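Local coordinates for protein pectinesterase (Sitophilus oryzae, PDB 4PMH) that hydrolyses the methyl esters of pectin, releasing methanol, and probably serves the weevil in digesting plant cell walls, at residues K284-D293 / I322-T333. Residues are numbered along the deposited sequence; the frame is centred on the assembly and turned at random.
Sequences KKAYLGRAWD and IINTSGPWTTAT
G289 and W329 pair in parallel where 286-290 lies beside 329-330, successive coils of the right-handed beta-helix that pectin methylesterases share. T330 N donates to G289 O at 2.9 Å, nearly straight, and further along T333 N reaches A291 O in the same way. Y287 is worth following outward. Its CB sits 3.3 Å from P328 O. With CG anti to the carbonyl carbon (chi1 -60°), the ring comes under T330, whose CB stands almost over the ring centre, 3.7 Å from it, in a CH-pi contact. CG and CD2 also meet T330 CG2, CD1 and CE1 turn an edge to G327 O, CE2 and CZ stay under T330 CB, and OH extends beyond the threonine. With an alanine here, T330 CB would probably lose its aromatic floor and a gap would open beside G327 O. At L288 the chain turns a corner and the side chain points toward 322-333: CB lies 3.5 Å from W329 CZ3, CD1 touches P328 CB and CD2 meets I323 CG2. R290, which probably binds substrate as in related pectinesterases, runs extended past T331 O, and T333 CG2 lies 3.9 Å above the centre of its guanidinium plane. NH2 makes a salt bridge to D226, the probable nucleophile, while a water joins NH1 to T331 O. At the far end T333 OG1 accepts from D293 N at 2.9 Å and lies in the plane of the W292 ring, 3.5 Å from CD1 at its edge.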
loop_
_atom_site.group_PDB
_atom_site.type_symbol
_atom_site.label_atom_id
_atom_site.label_comp_id
_atom_site.label_asym_id
_atom_site.label_seq_id
_atom_site.Cartn_x
_atom_site.Cartn_y
_atom_site.Cartn_z
ATOM N N LYS A 284 23.394 -4.801 -1.604
ATOM C CA LYS A 284 22.727 -5.489 -0.483
ATOM C C LYS A 284 22.284 -4.511 0.611
ATOM O O LYS A 284 22.192 -4.887 1.778
ATOM C CB LYS A 284 23.632 -6.574 0.115
ATOM C CG LYS A 284 24.192 -7.560 -0.899
ATOM C CD LYS A 284 23.080 -8.294 -1.621
ATOM C CE LYS A 284 23.445 -9.730 -1.985
ATOM N NZ LYS A 284 24.157 -9.830 -3.287
ATOM N N LYS A 285 21.988 -3.271 0.214
ATOM C CA LYS A 285 21.653 -2.194 1.137
ATOM C C LYS A 285 20.161 -1.857 1.118
ATOM O O LYS A 285 19.783 -0.726 1.409
ATOM C CB LYS A 285 22.462 -0.933 0.796
ATOM C CG LYS A 285 23.963 -1.045 1.069
ATOM C CD LYS A 285 24.635 0.319 1.265
ATOM C CE LYS A 285 24.907 1.075 -0.033
ATOM N NZ LYS A 285 25.390 2.470 0.198
ATOM N N ALA A 286 19.312 -2.808 0.738
ATOM C CA ALA A 286 17.895 -2.637 0.932
ATOM C C ALA A 286 17.445 -3.475 2.129
ATOM O O ALA A 286 17.999 -4.567 2.403
ATOM C CB ALA A 286 17.135 -3.036 -0.306
ATOM N N TYR A 287 16.444 -2.969 2.839
ATOM C CA TYR A 287 15.792 -3.742 3.901
ATOM C C TYR A 287 14.376 -4.136 3.507
ATOM O O TYR A 287 13.682 -3.415 2.803
ATOM C CB TYR A 287 15.761 -2.961 5.173
ATOM C CG TYR A 287 17.135 -2.602 5.670
ATOM C CD1 TYR A 287 17.870 -3.495 6.441
ATOM C CD2 TYR A 287 17.694 -1.362 5.376
ATOM C CE1 TYR A 287 19.128 -3.168 6.911
ATOM C CE2 TYR A 287 18.950 -1.016 5.847
ATOM C CZ TYR A 287 19.659 -1.924 6.607
ATOM O OH TYR A 287 20.891 -1.575 7.065
ATOM N N LEU A 288 13.960 -5.306 3.964
ATOM C CA LEU A 288 12.599 -5.751 3.757
ATOM C C LEU A 288 11.596 -4.866 4.512
ATOM O O LEU A 288 10.481 -4.656 4.035
ATOM C CB LEU A 288 12.448 -7.201 4.213
ATOM C CG LEU A 288 13.188 -8.245 3.377
ATOM C CD1 LEU A 288 12.984 -9.633 3.983
ATOM C CD2 LEU A 288 12.757 -8.235 1.908
ATOM N N GLY A 289 11.973 -4.352 5.684
ATOM C CA GLY A 289 11.017 -3.592 6.455
ATOM C C GLY A 289 11.545 -2.859 7.669
ATOM O O GLY A 289 12.671 -3.101 8.136
ATOM N N ARG A 290 10.712 -1.936 8.143
ATOM C CA ARG A 290 10.867 -1.305 9.440
ATOM C C ARG A 290 9.486 -0.935 9.979
ATOM O O ARG A 290 8.539 -0.744 9.226
ATOM C CB ARG A 290 11.732 -0.051 9.350
ATOM C CG ARG A 290 11.116 1.124 8.605
ATOM C CD ARG A 290 12.130 2.259 8.513
ATOM N NE ARG A 290 11.645 3.381 7.728
ATOM C CZ ARG A 290 12.125 4.623 7.799
ATOM N NH1 ARG A 290 13.149 4.925 8.587
ATOM N NH2 ARG A 290 11.585 5.576 7.062
ATOM N N ALA A 291 9.390 -0.818 11.286
ATOM C CA ALA A 291 8.132 -0.475 11.908
ATOM C C ALA A 291 7.877 1.009 11.701
ATOM O O ALA A 291 8.785 1.841 11.908
ATOM C CB ALA A 291 8.178 -0.808 13.386
ATOM N N TRP A 292 6.665 1.317 11.229
ATOM C CA TRP A 292 6.164 2.696 11.258
ATOM C C TRP A 292 5.487 2.850 12.600
ATOM O O TRP A 292 4.387 2.349 12.831
ATOM C CB TRP A 292 5.224 3.025 10.100
ATOM C CG TRP A 292 4.653 4.447 10.175
ATOM C CD1 TRP A 292 5.217 5.540 10.800
ATOM C CD2 TRP A 292 3.429 4.902 9.596
ATOM N NE1 TRP A 292 4.396 6.655 10.646
ATOM C CE2 TRP A 292 3.299 6.283 9.904
ATOM C CE3 TRP A 292 2.429 4.281 8.833
ATOM C CZ2 TRP A 292 2.201 7.034 9.492
ATOM C CZ3 TRP A 292 1.339 5.024 8.437
ATOM C CH2 TRP A 292 1.233 6.387 8.756
ATOM N N ASP A 293 6.201 3.516 13.498
ATOM C CA ASP A 293 5.788 3.697 14.873
ATOM C C ASP A 293 4.997 5.015 14.908
ATOM O O ASP A 293 5.447 6.007 15.527
ATOM C CB ASP A 293 7.037 3.754 15.802
ATOM C CG ASP A 293 7.492 2.368 16.291
ATOM O OD1 ASP A 293 6.863 1.333 15.920
ATOM O OD2 ASP A 293 8.468 2.336 17.081
ATOM N N ILE A 322 18.950 -8.482 -3.128
ATOM C CA ILE A 322 19.047 -7.038 -3.052
ATOM C C ILE A 322 19.036 -6.587 -1.593
ATOM O O ILE A 322 19.251 -5.416 -1.299
ATOM C CB ILE A 322 17.877 -6.387 -3.800
ATOM C CG1 ILE A 322 16.534 -6.837 -3.212
ATOM C CG2 ILE A 322 17.944 -6.763 -5.279
ATOM C CD1 ILE A 322 15.383 -5.927 -3.554
ATOM N N ILE A 323 18.793 -7.525 -0.679
ATOM C CA ILE A 323 18.649 -7.188 0.734
ATOM C C ILE A 323 19.835 -7.618 1.564
ATOM O O ILE A 323 20.649 -8.470 1.168
ATOM C CB ILE A 323 17.378 -7.801 1.363
ATOM C CG1 ILE A 323 17.427 -9.341 1.314
ATOM C CG2 ILE A 323 16.137 -7.270 0.661
ATOM C CD1 ILE A 323 16.680 -10.007 2.445
ATOM N N ASN A 324 19.906 -7.016 2.736
ATOM C CA ASN A 324 20.816 -7.439 3.767
ATOM C C ASN A 324 20.384 -8.802 4.318
ATOM O O ASN A 324 19.466 -8.901 5.113
ATOM C CB ASN A 324 20.827 -6.408 4.876
ATOM C CG ASN A 324 21.939 -6.644 5.851
ATOM O OD1 ASN A 324 22.308 -7.781 6.115
ATOM N ND2 ASN A 324 22.492 -5.567 6.388
ATOM N N THR A 325 21.089 -9.837 3.900
ATOM C CA THR A 325 20.672 -11.216 4.113
ATOM C C THR A 325 20.788 -11.664 5.578
ATOM O O THR A 325 20.088 -12.597 6.003
ATOM C CB THR A 325 21.453 -12.141 3.139
ATOM O OG1 THR A 325 20.617 -12.453 2.019
ATOM C CG2 THR A 325 21.907 -13.433 3.776
ATOM N N SER A 326 21.665 -11.009 6.338
ATOM C CA SER A 326 21.798 -11.279 7.781
ATOM C C SER A 326 20.812 -10.470 8.645
ATOM O O SER A 326 20.429 -10.928 9.729
ATOM C CB SER A 326 23.225 -10.984 8.268
ATOM O OG SER A 326 24.181 -11.275 7.274
ATOM N N GLY A 327 20.426 -9.280 8.170
ATOM C CA GLY A 327 19.603 -8.338 8.933
ATOM C C GLY A 327 18.699 -7.479 8.050
ATOM O O GLY A 327 18.943 -6.272 7.860
ATOM N N PRO A 328 17.636 -8.099 7.506
ATOM C CA PRO A 328 16.714 -7.472 6.568
ATOM C C PRO A 328 15.695 -6.495 7.196
ATOM O O PRO A 328 14.932 -5.859 6.461
ATOM C CB PRO A 328 15.994 -8.667 5.932
ATOM C CG PRO A 328 16.115 -9.769 6.922
ATOM C CD PRO A 328 17.238 -9.468 7.861
ATOM N N TRP A 329 15.683 -6.383 8.526
ATOM C CA TRP A 329 14.726 -5.547 9.237
ATOM C C TRP A 329 15.470 -4.443 9.971
ATOM O O TRP A 329 16.349 -4.732 10.775
ATOM C CB TRP A 329 14.000 -6.383 10.258
ATOM C CG TRP A 329 13.364 -7.616 9.726
ATOM C CD1 TRP A 329 13.677 -8.893 10.080
ATOM C CD2 TRP A 329 12.306 -7.710 8.769
ATOM N NE1 TRP A 329 12.889 -9.788 9.393
ATOM C CE2 TRP A 329 12.020 -9.090 8.599
ATOM C CE3 TRP A 329 11.538 -6.771 8.064
ATOM C CZ2 TRP A 329 11.023 -9.551 7.736
ATOM C CZ3 TRP A 329 10.541 -7.233 7.194
ATOM C CH2 TRP A 329 10.285 -8.612 7.052
ATOM N N THR A 330 15.122 -3.186 9.724
ATOM C CA THR A 330 15.893 -2.076 10.300
ATOM C C THR A 330 15.117 -1.234 11.347
ATOM O O THR A 330 13.989 -1.561 11.727
ATOM C CB THR A 330 16.510 -1.192 9.188
ATOM O OG1 THR A 330 17.460 -0.294 9.770
ATOM C CG2 THR A 330 15.450 -0.390 8.467
ATOM N N THR A 331 15.760 -0.165 11.826
ATOM C CA THR A 331 15.233 0.621 12.915
ATOM C C THR A 331 13.869 1.221 12.595
ATOM O O THR A 331 13.649 1.693 11.474
ATOM C CB THR A 331 16.225 1.754 13.251
ATOM O OG1 THR A 331 17.489 1.172 13.548
ATOM C CG2 THR A 331 15.766 2.548 14.446
ATOM N N ALA A 332 12.959 1.197 13.566
ATOM C CA ALA A 332 11.644 1.837 13.387
ATOM C C ALA A 332 11.764 3.352 13.193
ATOM O O ALA A 332 12.766 3.972 13.591
ATOM C CB ALA A 332 10.721 1.541 14.566
ATOM N N THR A 333 10.717 3.939 12.604
ATOM C CA THR A 333 10.660 5.392 12.361
ATOM C C THR A 333 10.856 6.237 13.636
ATOM O O THR A 333 11.305 7.393 13.556
ATOM C CB THR A 333 9.321 5.775 11.715
ATOM O OG1 THR A 333 8.243 5.449 12.612
ATOM C CG2 THR A 333 9.154 5.061 10.383
HETATM O O HOH W 1 22.523 -3.713 4.473
HETATM O O HOH W 2 15.287 3.178 9.757
HETATM O O HOH W 3 11.583 -1.793 13.051
HETATM O O HOH W 4 7.582 7.508 14.260
#